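Long-range contacts in transcription regulator (Lactobacillus plantarum WCFS1, PDB 3CLK), which probably regulates transcription as a dimer of the LacI type, its periplasmic-binding-protein-like core being expected to sense a small effector molecule: residues Q54-I62 with I74-L84; C226-S237 with V270-T278. All blocks are in the same frame, centred on the assembly; numbering follows the deposited sequence.

Contact 1 of 2, residues Q54-I62 with I74-L84; sequences QKHALLTAI and IALTDDNLQLL
With CG opposite the backbone N (chi1 -178°), Q54 reaches across to the start of helix 78-84, where N80, its CG opposite the carbonyl carbon (chi1 -86°), turns its amide to meet it. NE2 of Q54 gives a weak, bent hydrogen bond to OD1 of N80 at 3.1 Å, the amide planes 63° apart. NE2 of Q54 also stands 2.8 Å from T77 N, donor facing donor, so this bond is at best marginal. T77, the N-cap residue, fixes that OD1: its hydroxyl donates from above the carbonyl plane, while OG1 takes the N-H of N80. ND2 of N80 lies 3.0 Å from CA of K55. L76 lays CD2 against CD of Q54 (3.4 Å). An alanine in place of N80 is likely to leave the T77 hydroxyl without its acceptor, Q54 without its weak one, and a gap beside K55. Beyond, packing is apolar: CB of L58 meets CD1 of L83 at 3.8 Å, and CD1 of I62 reaches the same CD1 of L83 (4.2 Å). The helices run nearly parallel, axes 10.1 Å apart: two successive helices of the alternating beta/alpha order, packed side by side on one face of a Rossmann-like parallel sheet.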
ATOM      1  N   GLN B  54      20.019  -3.909   6.797  1.00 53.94           N
ATOM      2  CA  GLN B  54      19.416  -4.306   8.059  1.00 51.25           C
ATOM      3  C   GLN B  54      20.221  -3.822   9.259  1.00 50.37           C
ATOM      4  O   GLN B  54      19.731  -3.039  10.075  1.00 48.95           O
ATOM      5  CB  GLN B  54      19.299  -5.826   8.081  1.00 49.79           C
ATOM      6  CG  GLN B  54      18.649  -6.402   9.305  1.00 49.00           C
ATOM      7  CD  GLN B  54      18.226  -7.835   9.081  1.00 48.57           C
ATOM      8  OE1 GLN B  54      17.343  -8.107   8.267  1.00 48.38           O
ATOM      9  NE2 GLN B  54      18.859  -8.761   9.789  1.00 46.26           N
ATOM     10  N   LYS B  55      21.457  -4.298   9.363  1.00 49.32           N
ATOM     11  CA  LYS B  55      22.341  -3.922  10.458  1.00 49.09           C
ATOM     12  C   LYS B  55      22.320  -2.411  10.681  1.00 48.45           C
ATOM     13  O   LYS B  55      22.273  -1.944  11.818  1.00 46.91           O
ATOM     14  CB  LYS B  55      23.760  -4.403  10.146  1.00 51.39           C
ATOM     15  CG  LYS B  55      24.777  -4.246  11.266  1.00 51.97           C
ATOM     16  CD  LYS B  55      25.382  -2.859  11.286  1.00 53.04           C
ATOM     17  CE  LYS B  55      26.784  -2.906  11.865  1.00 53.99           C
ATOM     18  NZ  LYS B  55      27.660  -3.803  11.057  1.00 54.30           N
ATOM     19  N   HIS B  56      22.344  -1.652   9.590  1.00 48.33           N
ATOM     20  CA  HIS B  56      22.327  -0.195   9.670  1.00 48.90           C
ATOM     21  C   HIS B  56      20.972   0.352  10.098  1.00 47.72           C
ATOM     22  O   HIS B  56      20.878   1.452  10.646  1.00 46.67           O
ATOM     23  CB  HIS B  56      22.730   0.404   8.324  1.00 50.74           C
ATOM     24  CG  HIS B  56      24.181   0.232   8.010  1.00 54.21           C
ATOM     25  ND1 HIS B  56      25.172   0.885   8.710  1.00 54.67           N
ATOM     26  CD2 HIS B  56      24.812  -0.553   7.105  1.00 54.83           C
ATOM     27  CE1 HIS B  56      26.353   0.509   8.252  1.00 56.10           C
ATOM     28  NE2 HIS B  56      26.163  -0.362   7.278  1.00 57.39           N
ATOM     29  N   ALA B  57      19.920  -0.414   9.842  1.00 46.27           N
ATOM     30  CA  ALA B  57      18.587   0.010  10.233  1.00 45.00           C
ATOM     31  C   ALA B  57      18.533  -0.042  11.757  1.00 43.36           C
ATOM     32  O   ALA B  57      18.070   0.900  12.402  1.00 41.76           O
ATOM     33  CB  ALA B  57      17.538  -0.914   9.624  1.00 44.42           C
ATOM     34  N   LEU B  58      19.019  -1.144  12.325  1.00 42.80           N
ATOM     35  CA  LEU B  58      19.031  -1.307  13.775  1.00 42.62           C
ATOM     36  C   LEU B  58      19.838  -0.194  14.427  1.00 43.03           C
ATOM     37  O   LEU B  58      19.374   0.449  15.366  1.00 42.86           O
ATOM     38  CB  LEU B  58      19.632  -2.658  14.177  1.00 43.49           C
ATOM     39  CG  LEU B  58      18.836  -3.946  13.949  1.00 44.34           C
ATOM     40  CD1 LEU B  58      17.455  -3.816  14.584  1.00 44.62           C
ATOM     41  CD2 LEU B  58      18.720  -4.229  12.469  1.00 46.43           C
ATOM     42  N   LEU B  59      21.048   0.035  13.929  1.00 41.67           N
ATOM     43  CA  LEU B  59      21.886   1.081  14.499  1.00 42.62           C
ATOM     44  C   LEU B  59      21.248   2.449  14.341  1.00 41.50           C
ATOM     45  O   LEU B  59      21.340   3.282  15.235  1.00 42.57           O
ATOM     46  CB  LEU B  59      23.285   1.080  13.865  1.00 40.61           C
ATOM     47  CG  LEU B  59      24.236  -0.038  14.317  1.00 40.97           C
ATOM     48  CD1 LEU B  59      25.638   0.255  13.787  1.00 40.48           C
ATOM     49  CD2 LEU B  59      24.268  -0.127  15.838  1.00 39.41           C
ATOM     50  N   THR B  60      20.593   2.685  13.210  1.00 42.07           N
ATOM     51  CA  THR B  60      19.949   3.974  12.993  1.00 42.31           C
ATOM     52  C   THR B  60      18.908   4.235  14.075  1.00 43.47           C
ATOM     53  O   THR B  60      18.677   5.380  14.458  1.00 43.98           O
ATOM     54  CB  THR B  60      19.248   4.043  11.620  1.00 42.96           C
ATOM     55  OG1 THR B  60      20.214   3.876  10.575  1.00 43.08           O
ATOM     56  CG2 THR B  60      18.551   5.389  11.452  1.00 41.59           C
ATOM     57  N   ALA B  61      18.287   3.167  14.570  1.00 44.39           N
ATOM     58  CA  ALA B  61      17.263   3.289  15.608  1.00 47.05           C
ATOM     59  C   ALA B  61      17.872   3.382  17.005  1.00 48.58           C
ATOM     60  O   ALA B  61      17.404   4.150  17.851  1.00 49.31           O
ATOM     61  CB  ALA B  61      16.308   2.102  15.537  1.00 45.47           C
ATOM     62  N   ILE B  62      18.914   2.595  17.239  1.00 50.34           N
ATOM     63  CA  ILE B  62      19.589   2.567  18.530  1.00 52.92           C
ATOM     64  C   ILE B  62      20.542   3.746  18.712  1.00 54.41           C
ATOM     65  O   ILE B  62      20.596   4.343  19.786  1.00 55.38           O
ATOM     66  CB  ILE B  62      20.380   1.258  18.695  1.00 52.58           C
ATOM     67  CG1 ILE B  62      19.435   0.067  18.528  1.00 51.61           C
ATOM     68  CG2 ILE B  62      21.058   1.224  20.058  1.00 52.64           C
ATOM     69  CD1 ILE B  62      20.132  -1.274  18.506  1.00 51.98           C
ATOM     70  N   ILE B  74       9.991  -8.487  10.305  1.00 32.35           N
ATOM     71  CA  ILE B  74      11.360  -8.419   9.797  1.00 33.62           C
ATOM     72  C   ILE B  74      12.114  -9.664  10.255  1.00 33.99           C
ATOM     73  O   ILE B  74      12.131  -9.988  11.445  1.00 32.86           O
ATOM     74  CB  ILE B  74      12.116  -7.159  10.311  1.00 35.09           C
ATOM     75  CG1 ILE B  74      11.987  -6.012   9.305  1.00 35.61           C
ATOM     76  CG2 ILE B  74      13.597  -7.477  10.523  1.00 33.94           C
ATOM     77  CD1 ILE B  74      10.618  -5.411   9.225  1.00 39.44           C
ATOM     78  N   ALA B  75      12.733 -10.359   9.306  1.00 34.86           N
ATOM     79  CA  ALA B  75      13.499 -11.560   9.617  1.00 35.63           C
ATOM     80  C   ALA B  75      14.969 -11.187   9.790  1.00 35.88           C
ATOM     81  O   ALA B  75      15.736 -11.168   8.826  1.00 37.09           O
ATOM     82  CB  ALA B  75      13.343 -12.586   8.496  1.00 37.01           C
ATOM     83  N   LEU B  76      15.359 -10.885  11.022  1.00 35.59           N
ATOM     84  CA  LEU B  76      16.740 -10.507  11.310  1.00 35.52           C
ATOM     85  C   LEU B  76      17.697 -11.689  11.217  1.00 34.54           C
ATOM     86  O   LEU B  76      17.334 -12.821  11.508  1.00 34.37           O
ATOM     87  CB  LEU B  76      16.844  -9.904  12.712  1.00 33.65           C
ATOM     88  CG  LEU B  76      16.114  -8.592  12.997  1.00 32.54           C
ATOM     89  CD1 LEU B  76      16.267  -8.247  14.474  1.00 32.95           C
ATOM     90  CD2 LEU B  76      16.677  -7.485  12.125  1.00 29.51           C
ATOM     91  N   THR B  77      18.928 -11.417  10.804  1.00 36.33           N
ATOM     92  CA  THR B  77      19.932 -12.466  10.720  1.00 38.62           C
ATOM     93  C   THR B  77      20.330 -12.831  12.152  1.00 40.27           C
ATOM     94  O   THR B  77      19.983 -12.124  13.100  1.00 38.50           O
ATOM     95  CB  THR B  77      21.173 -11.981   9.965  1.00 38.67           C
ATOM     96  OG1 THR B  77      21.714 -10.829  10.623  1.00 40.49           O
ATOM     97  CG2 THR B  77      20.809 -11.618   8.529  1.00 39.00           C
ATOM     98  N   ASP B  78      21.053 -13.933  12.311  1.00 42.33           N
ATOM     99  CA  ASP B  78      21.476 -14.369  13.637  1.00 45.09           C
ATOM    100  C   ASP B  78      22.287 -13.295  14.362  1.00 45.78           C
ATOM    101  O   ASP B  78      22.097 -13.068  15.560  1.00 45.96           O
ATOM    102  CB  ASP B  78      22.300 -15.652  13.537  1.00 46.91           C
ATOM    103  CG  ASP B  78      21.563 -16.756  12.812  1.00 49.35           C
ATOM    104  OD1 ASP B  78      21.425 -16.667  11.573  1.00 51.70           O
ATOM    105  OD2 ASP B  78      21.112 -17.709  13.480  1.00 51.44           O
ATOM    106  N   ASP B  79      23.187 -12.636  13.637  1.00 45.02           N
ATOM    107  CA  ASP B  79      24.023 -11.597  14.228  1.00 45.44           C
ATOM    108  C   ASP B  79      23.290 -10.276  14.445  1.00 43.97           C
ATOM    109  O   ASP B  79      23.540  -9.583  15.430  1.00 44.13           O
ATOM    110  CB  ASP B  79      25.274 -11.365  13.372  1.00 46.97           C
ATOM    111  CG  ASP B  79      26.156 -12.599  13.291  1.00 47.92           C
ATOM    112  OD1 ASP B  79      26.322 -13.278  14.325  1.00 49.44           O
ATOM    113  OD2 ASP B  79      26.691 -12.884  12.200  1.00 48.98           O
ATOM    114  N   ASN B  80      22.395  -9.916  13.529  1.00 41.45           N
ATOM    115  CA  ASN B  80      21.647  -8.675  13.685  1.00 37.99           C
ATOM    116  C   ASN B  80      20.691  -8.785  14.871  1.00 35.57           C
ATOM    117  O   ASN B  80      20.350  -7.783  15.495  1.00 34.99           O
ATOM    118  CB  ASN B  80      20.876  -8.347  12.406  1.00 38.37           C
ATOM    119  CG  ASN B  80      21.716  -7.577  11.402  1.00 39.81           C
ATOM    120  OD1 ASN B  80      21.758  -7.909  10.215  1.00 39.30           O
ATOM    121  ND2 ASN B  80      22.386  -6.533  11.877  1.00 38.85           N
ATOM    122  N   LEU B  81      20.275 -10.010  15.180  1.00 34.45           N
ATOM    123  CA  LEU B  81      19.374 -10.262  16.295  1.00 35.96           C
ATOM    124  C   LEU B  81      20.122 -10.136  17.621  1.00 38.13           C
ATOM    125  O   LEU B  81      19.619  -9.517  18.561  1.00 37.83           O
ATOM    126  CB  LEU B  81      18.759 -11.656  16.181  1.00 34.60           C
ATOM    127  CG  LEU B  81      17.922 -12.148  17.370  1.00 35.11           C
ATOM    128  CD1 LEU B  81      16.827 -11.143  17.705  1.00 33.95           C
ATOM    129  CD2 LEU B  81      17.319 -13.500  17.025  1.00 35.84           C
ATOM    130  N   GLN B  82      21.315 -10.725  17.704  1.00 39.61           N
ATOM    131  CA  GLN B  82      22.101 -10.627  18.935  1.00 42.01           C
ATOM    132  C   GLN B  82      22.457  -9.155  19.117  1.00 40.97           C
ATOM    133  O   GLN B  82      22.602  -8.667  20.235  1.00 40.65           O
ATOM    134  CB  GLN B  82      23.384 -11.464  18.850  1.00 44.45           C
ATOM    135  CG  GLN B  82      24.271 -11.130  17.664  1.00 49.85           C
ATOM    136  CD  GLN B  82      25.750 -11.327  17.950  1.00 52.74           C
ATOM    137  OE1 GLN B  82      26.180 -12.399  18.382  1.00 54.11           O
ATOM    138  NE2 GLN B  82      26.540 -10.286  17.703  1.00 54.01           N
ATOM    139  N   LEU B  83      22.587  -8.451  18.000  1.00 40.09           N
ATOM    140  CA  LEU B  83      22.911  -7.037  18.030  1.00 40.22           C
ATOM    141  C   LEU B  83      21.795  -6.256  18.733  1.00 39.86           C
ATOM    142  O   LEU B  83      22.052  -5.490  19.659  1.00 40.32           O
ATOM    143  CB  LEU B  83      23.113  -6.525  16.604  1.00 40.53           C
ATOM    144  CG  LEU B  83      23.484  -5.057  16.390  1.00 42.71           C
ATOM    145  CD1 LEU B  83      22.239  -4.191  16.422  1.00 44.15           C
ATOM    146  CD2 LEU B  83      24.493  -4.626  17.450  1.00 44.53           C
ATOM    147  N   LEU B  84      20.559  -6.455  18.289  1.00 38.33           N
ATOM    148  CA  LEU B  84      19.420  -5.773  18.891  1.00 37.30           C
ATOM    149  C   LEU B  84      19.248  -6.216  20.339  1.00 36.93           C
ATOM    150  O   LEU B  84      18.886  -5.422  21.200  1.00 37.33           O
ATOM    151  CB  LEU B  84      18.135  -6.082  18.107  1.00 35.77           C
ATOM    152  CG  LEU B  84      16.802  -5.614  18.706  1.00 35.12           C
ATOM    153  CD1 LEU B  84      16.795  -4.103  18.886  1.00 33.91           C
ATOM    154  CD2 LEU B  84      15.662  -6.049  17.793  1.00 35.18           C
TER

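Contact 2 of 2, residues C226-S237 with V270-T278; sequences CKITRPQLTSIS and VNPVIRKST
Backbone hydrogen bonds set the register between C226-S237 and V270-T278. S235 and V273 form an antiparallel hydrogen-bonded pair, V273 N to S235 O at 2.7 Å, and S237 pairs with N271 in the same way. Between them I236 and P272 make a non-hydrogen-bonded pair, a place that suits a proline, which has no N-H to offer. Past the strands the chains stay joined, K276 N donating to Q232 O.

Hydroxyls take over where the pairing ends. With OG1 placed opposite the carbonyl carbon (chi1 -73°), T234 turns its hydroxyl to the R275 backbone and accepts from R275 N at 2.8 Å. In return, T234 N points almost straight at OG of S277, 2.7 Å away at 175°; this OG is also hydrogen-bonded to I217 O.

The charged part centres on R275. Its NH1 bonds both L233 O (2.9 Å) and OG of S235 (3.0 Å), the second partner lying in the guanidinium plane, so two bonds fix the rotation of the group. CB of C226 lies over one face and CG1 of V273 over the opposite face, both toward the rim. K227 comes in at the edge, crossing R275 at about a right angle and leaving NZ only 3.0 Å from NE; two donors of like charge meet there, probably at some electrostatic cost.

Apolar contacts gather on the face of I236, whose CD1 touches CB of P272 (3.6 Å) and whose CG2 meets CG2 of V270 (3.7 Å). Helix 109-121 packs on that side, with A116 against I236 and Q115 against V270 and P272. Strand 234-237 runs between strands 216-219 and 271-273, the latter closing one edge of the mixed sheet, while helix 194-206 receives C226 and L233.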
ATOM      1  N   CYS B 226      -8.686  -6.182  -0.667  1.00 27.10           N
ATOM      2  CA  CYS B 226      -9.770  -7.149  -0.870  1.00 28.71           C
ATOM      3  C   CYS B 226     -11.075  -6.513  -1.343  1.00 32.51           C
ATOM      4  O   CYS B 226     -11.927  -7.191  -1.916  1.00 30.47           O
ATOM      5  CB  CYS B 226     -10.059  -7.931   0.416  1.00 26.29           C
ATOM      6  SG  CYS B 226      -8.768  -9.099   0.886  1.00 18.29           S
ATOM      7  N   LYS B 227     -11.229  -5.215  -1.096  1.00 34.92           N
ATOM      8  CA  LYS B 227     -12.439  -4.497  -1.480  1.00 37.44           C
ATOM      9  C   LYS B 227     -12.333  -3.741  -2.800  1.00 37.95           C
ATOM     10  O   LYS B 227     -13.271  -3.046  -3.189  1.00 40.11           O
ATOM     11  CB  LYS B 227     -12.839  -3.523  -0.362  1.00 37.59           C
ATOM     12  CG  LYS B 227     -13.588  -4.181   0.793  1.00 43.50           C
ATOM     13  CD  LYS B 227     -15.084  -4.310   0.478  1.00 45.88           C
ATOM     14  CE  LYS B 227     -15.787  -5.332   1.374  1.00 46.20           C
ATOM     15  NZ  LYS B 227     -15.572  -5.108   2.834  1.00 44.85           N
ATOM     16  N   ILE B 228     -11.212  -3.883  -3.501  1.00 38.07           N
ATOM     17  CA  ILE B 228     -11.032  -3.178  -4.768  1.00 38.58           C
ATOM     18  C   ILE B 228     -11.069  -4.066  -6.007  1.00 38.29           C
ATOM     19  O   ILE B 228     -11.078  -3.563  -7.129  1.00 38.21           O
ATOM     20  CB  ILE B 228      -9.704  -2.390  -4.794  1.00 39.76           C
ATOM     21  CG1 ILE B 228      -8.525  -3.361  -4.830  1.00 41.09           C
ATOM     22  CG2 ILE B 228      -9.625  -1.474  -3.578  1.00 40.14           C
ATOM     23  CD1 ILE B 228      -7.182  -2.688  -5.039  1.00 42.68           C
ATOM     24  N   THR B 229     -11.074  -5.381  -5.819  1.00 35.42           N
ATOM     25  CA  THR B 229     -11.130  -6.280  -6.965  1.00 33.65           C
ATOM     26  C   THR B 229     -12.575  -6.683  -7.221  1.00 31.92           C
ATOM     27  O   THR B 229     -13.431  -6.535  -6.355  1.00 32.63           O
ATOM     28  CB  THR B 229     -10.309  -7.560  -6.728  1.00 33.64           C
ATOM     29  OG1 THR B 229     -10.804  -8.239  -5.564  1.00 31.59           O
ATOM     30  CG2 THR B 229      -8.847  -7.218  -6.525  1.00 35.03           C
ATOM     31  N   ARG B 230     -12.842  -7.178  -8.421  1.00 31.35           N
ATOM     32  CA  ARG B 230     -14.179  -7.632  -8.787  1.00 30.82           C
ATOM     33  C   ARG B 230     -14.065  -9.084  -9.241  1.00 28.54           C
ATOM     34  O   ARG B 230     -13.480  -9.366 -10.284  1.00 28.69           O
ATOM     35  CB  ARG B 230     -14.749  -6.789  -9.930  1.00 31.81           C
ATOM     36  CG  ARG B 230     -15.027  -5.338  -9.574  1.00 35.31           C
ATOM     37  CD  ARG B 230     -16.054  -5.193  -8.454  1.00 35.59           C
ATOM     38  NE  ARG B 230     -15.408  -4.931  -7.172  1.00 38.23           N
ATOM     39  CZ  ARG B 230     -15.868  -4.082  -6.259  1.00 37.74           C
ATOM     40  NH1 ARG B 230     -16.988  -3.407  -6.473  1.00 35.99           N
ATOM     41  NH2 ARG B 230     -15.192  -3.888  -5.138  1.00 37.93           N
ATOM     42  N   PRO B 231     -14.635 -10.019  -8.470  1.00 25.25           N
ATOM     43  CA  PRO B 231     -15.372  -9.787  -7.223  1.00 23.33           C
ATOM     44  C   PRO B 231     -14.482  -9.450  -6.031  1.00 22.53           C
ATOM     45  O   PRO B 231     -13.285  -9.739  -6.041  1.00 20.62           O
ATOM     46  CB  PRO B 231     -16.102 -11.108  -7.014  1.00 22.78           C
ATOM     47  CG  PRO B 231     -15.087 -12.108  -7.501  1.00 23.28           C
ATOM     48  CD  PRO B 231     -14.577 -11.461  -8.787  1.00 25.26           C
ATOM     49  N   GLN B 232     -15.074  -8.843  -5.005  1.00 18.72           N
ATOM     50  CA  GLN B 232     -14.328  -8.507  -3.801  1.00 21.20           C
ATOM     51  C   GLN B 232     -13.933  -9.815  -3.122  1.00 19.45           C
ATOM     52  O   GLN B 232     -14.731 -10.749  -3.032  1.00 19.34           O
ATOM     53  CB  GLN B 232     -15.169  -7.627  -2.874  1.00 21.38           C
ATOM     54  CG  GLN B 232     -15.509  -6.291  -3.516  1.00 23.17           C
ATOM     55  CD  GLN B 232     -15.938  -5.238  -2.517  1.00 28.79           C
ATOM     56  OE1 GLN B 232     -16.842  -5.457  -1.710  1.00 30.45           O
ATOM     57  NE2 GLN B 232     -15.291  -4.076  -2.573  1.00 29.42           N
ATOM     58  N   LEU B 233     -12.698  -9.868  -2.640  1.00 19.08           N
ATOM     59  CA  LEU B 233     -12.145 -11.072  -2.028  1.00 19.15           C
ATOM     60  C   LEU B 233     -12.540 -11.437  -0.603  1.00 19.26           C
ATOM     61  O   LEU B 233     -12.400 -10.633   0.323  1.00 18.95           O
ATOM     62  CB  LEU B 233     -10.617 -11.012  -2.095  1.00 18.82           C
ATOM     63  CG  LEU B 233      -9.939 -11.099  -3.460  1.00 21.79           C
ATOM     64  CD1 LEU B 233      -8.523 -10.530  -3.365  1.00 20.60           C
ATOM     65  CD2 LEU B 233      -9.916 -12.547  -3.923  1.00 21.66           C
ATOM     66  N   THR B 234     -13.025 -12.664  -0.439  1.00 16.15           N
ATOM     67  CA  THR B 234     -13.374 -13.161   0.875  1.00 16.97           C
ATOM     68  C   THR B 234     -12.010 -13.414   1.482  1.00 18.07           C
ATOM     69  O   THR B 234     -11.079 -13.837   0.785  1.00 14.48           O
ATOM     70  CB  THR B 234     -14.159 -14.480   0.801  1.00 17.37           C
ATOM     71  OG1 THR B 234     -15.486 -14.203   0.350  1.00 19.70           O
ATOM     72  CG2 THR B 234     -14.231 -15.153   2.170  1.00 16.78           C
ATOM     73  N   SER B 235     -11.874 -13.170   2.775  1.00 19.34           N
ATOM     74  CA  SER B 235     -10.569 -13.346   3.376  1.00 18.03           C
ATOM     75  C   SER B 235     -10.571 -13.736   4.832  1.00 19.41           C
ATOM     76  O   SER B 235     -11.598 -13.694   5.513  1.00 17.19           O
ATOM     77  CB  SER B 235      -9.786 -12.040   3.245  1.00 23.25           C
ATOM     78  OG  SER B 235     -10.408 -11.014   4.011  1.00 22.69           O
ATOM     79  N   ILE B 236      -9.389 -14.141   5.284  1.00 17.44           N
ATOM     80  CA  ILE B 236      -9.147 -14.460   6.678  1.00 18.13           C
ATOM     81  C   ILE B 236      -8.376 -13.198   7.013  1.00 18.85           C
ATOM     82  O   ILE B 236      -7.225 -13.020   6.590  1.00 18.83           O
ATOM     83  CB  ILE B 236      -8.259 -15.706   6.845  1.00 15.70           C
ATOM     84  CG1 ILE B 236      -9.016 -16.943   6.359  1.00 15.13           C
ATOM     85  CG2 ILE B 236      -7.859 -15.873   8.313  1.00 18.22           C
ATOM     86  CD1 ILE B 236     -10.356 -17.167   7.056  1.00 19.70           C
ATOM     87  N   SER B 237      -9.029 -12.298   7.735  1.00 18.55           N
ATOM     88  CA  SER B 237      -8.433 -11.016   8.063  1.00 20.18           C
ATOM     89  C   SER B 237      -7.652 -11.019   9.356  1.00 21.20           C
ATOM     90  O   SER B 237      -8.096 -11.582  10.358  1.00 21.92           O
ATOM     91  CB  SER B 237      -9.526  -9.952   8.114  1.00 19.78           C
ATOM     92  OG  SER B 237     -10.271  -9.982   6.910  1.00 20.22           O
ATOM     93  N   VAL B 270      -7.818 -14.035  14.416  1.00 22.54           N
ATOM     94  CA  VAL B 270      -8.142 -13.607  13.059  1.00 24.20           C
ATOM     95  C   VAL B 270      -9.616 -13.942  12.846  1.00 27.98           C
ATOM     96  O   VAL B 270     -10.183 -14.767  13.567  1.00 29.36           O
ATOM     97  CB  VAL B 270      -7.325 -14.349  11.972  1.00 23.08           C
ATOM     98  CG1 VAL B 270      -5.841 -14.063  12.138  1.00 23.19           C
ATOM     99  CG2 VAL B 270      -7.625 -15.834  12.019  1.00 17.87           C
ATOM    100  N   ASN B 271     -10.235 -13.311  11.856  1.00 30.34           N
ATOM    101  CA  ASN B 271     -11.646 -13.557  11.586  1.00 31.11           C
ATOM    102  C   ASN B 271     -11.958 -13.558  10.103  1.00 29.67           C
ATOM    103  O   ASN B 271     -11.513 -12.682   9.364  1.00 27.63           O
ATOM    104  CB  ASN B 271     -12.506 -12.488  12.257  1.00 35.30           C
ATOM    105  CG  ASN B 271     -12.265 -12.400  13.742  1.00 39.06           C
ATOM    106  OD1 ASN B 271     -11.219 -11.923  14.185  1.00 44.82           O
ATOM    107  ND2 ASN B 271     -13.226 -12.873  14.525  1.00 39.60           N
ATOM    108  N   PRO B 272     -12.733 -14.548   9.645  1.00 29.87           N
ATOM    109  CA  PRO B 272     -13.075 -14.594   8.226  1.00 30.51           C
ATOM    110  C   PRO B 272     -14.076 -13.494   7.884  1.00 31.25           C
ATOM    111  O   PRO B 272     -15.001 -13.217   8.654  1.00 32.27           O
ATOM    112  CB  PRO B 272     -13.653 -15.996   8.057  1.00 32.26           C
ATOM    113  CG  PRO B 272     -14.268 -16.270   9.398  1.00 32.78           C
ATOM    114  CD  PRO B 272     -13.211 -15.753  10.344  1.00 30.95           C
ATOM    115  N   VAL B 273     -13.858 -12.840   6.748  1.00 30.16           N
ATOM    116  CA  VAL B 273     -14.747 -11.786   6.280  1.00 30.64           C
ATOM    117  C   VAL B 273     -15.259 -12.223   4.912  1.00 29.35           C
ATOM    118  O   VAL B 273     -14.515 -12.218   3.927  1.00 29.39           O
ATOM    119  CB  VAL B 273     -14.018 -10.444   6.125  1.00 28.94           C
ATOM    120  CG1 VAL B 273     -14.957  -9.424   5.483  1.00 30.39           C
ATOM    121  CG2 VAL B 273     -13.542  -9.950   7.479  1.00 30.54           C
ATOM    122  N   ILE B 274     -16.527 -12.602   4.860  1.00 28.22           N
ATOM    123  CA  ILE B 274     -17.129 -13.069   3.623  1.00 29.20           C
ATOM    124  C   ILE B 274     -17.433 -11.924   2.671  1.00 28.81           C
ATOM    125  O   ILE B 274     -18.108 -10.968   3.036  1.00 29.84           O
ATOM    126  CB  ILE B 274     -18.437 -13.825   3.907  1.00 29.00           C
ATOM    127  CG1 ILE B 274     -18.208 -14.865   5.008  1.00 29.36           C
ATOM    128  CG2 ILE B 274     -18.943 -14.496   2.631  1.00 30.41           C
ATOM    129  CD1 ILE B 274     -17.118 -15.890   4.696  1.00 31.29           C
ATOM    130  N   ARG B 275     -16.911 -12.012   1.452  1.00 27.70           N
ATOM    131  CA  ARG B 275     -17.184 -10.982   0.467  1.00 25.98           C
ATOM    132  C   ARG B 275     -17.850 -11.613  -0.745  1.00 25.08           C
ATOM    133  O   ARG B 275     -18.946 -12.142  -0.613  1.00 26.46           O
ATOM    134  CB  ARG B 275     -15.909 -10.218   0.106  1.00 27.53           C
ATOM    135  CG  ARG B 275     -15.368  -9.444   1.309  1.00 29.59           C
ATOM    136  CD  ARG B 275     -14.409  -8.319   0.957  1.00 28.87           C
ATOM    137  NE  ARG B 275     -13.975  -7.617   2.168  1.00 31.13           N
ATOM    138  CZ  ARG B 275     -13.132  -8.118   3.068  1.00 30.13           C
ATOM    139  NH1 ARG B 275     -12.611  -9.330   2.900  1.00 27.40           N
ATOM    140  NH2 ARG B 275     -12.828  -7.418   4.153  1.00 27.61           N
ATOM    141  N   LYS B 276     -17.221 -11.596  -1.913  1.00 23.27           N
ATOM    142  CA  LYS B 276     -17.886 -12.173  -3.078  1.00 22.08           C
ATOM    143  C   LYS B 276     -17.070 -13.140  -3.931  1.00 19.75           C
ATOM    144  O   LYS B 276     -17.471 -13.468  -5.050  1.00 18.50           O
ATOM    145  CB  LYS B 276     -18.403 -11.033  -3.962  1.00 25.42           C
ATOM    146  CG  LYS B 276     -19.486 -10.194  -3.282  1.00 29.69           C
ATOM    147  CD  LYS B 276     -20.719 -11.044  -2.985  1.00 32.99           C
ATOM    148  CE  LYS B 276     -21.775 -10.250  -2.241  1.00 36.67           C
ATOM    149  NZ  LYS B 276     -22.177  -9.034  -3.002  1.00 38.98           N
ATOM    150  N   SER B 277     -15.948 -13.615  -3.402  1.00 17.15           N
ATOM    151  CA  SER B 277     -15.082 -14.509  -4.159  1.00 17.23           C
ATOM    152  C   SER B 277     -15.216 -15.997  -3.844  1.00 18.56           C
ATOM    153  O   SER B 277     -14.424 -16.800  -4.339  1.00 19.37           O
ATOM    154  CB  SER B 277     -13.623 -14.088  -3.965  1.00 16.32           C
ATOM    155  OG  SER B 277     -13.232 -14.286  -2.616  1.00 15.05           O
ATOM    156  N   THR B 278     -16.198 -16.367  -3.023  1.00 19.36           N
ATOM    157  CA  THR B 278     -16.423 -17.770  -2.672  1.00 20.89           C
ATOM    158  C   THR B 278     -17.889 -18.145  -2.851  1.00 22.45           C
ATOM    159  O   THR B 278     -18.769 -17.307  -2.719  1.00 22.16           O
ATOM    160  CB  THR B 278     -16.040 -18.091  -1.191  1.00 20.19           C
ATOM    161  OG1 THR B 278     -16.808 -17.275  -0.297  1.00 21.42           O
ATOM    162  CG2 THR B 278     -14.559 -17.839  -0.947  1.00 20.38           C
TER

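The contacts lie on opposite sides of the chain's centre, about 35 Å apart between their centres and about 17 Å between nearest atoms, and share no helix or strand. Contact 1 joins two helices flanking the all-parallel sheet; contact 2 joins two strands at the edge of the mixed sheet. Both are partly buried, mixing buried and exposed residues. Contact 1 buries 454 Å² and relies on leucine and isoleucine packing with a single weak cross-bond, whereas contact 2 buries 820 Å² and carries backbone pairing plus hydroxyl and guanidinium bonds. Segments of both also meet the second subunit, H56 and T60 packing on N40 of that chain, and I228, R230 and Q232 on its Y170 and N202.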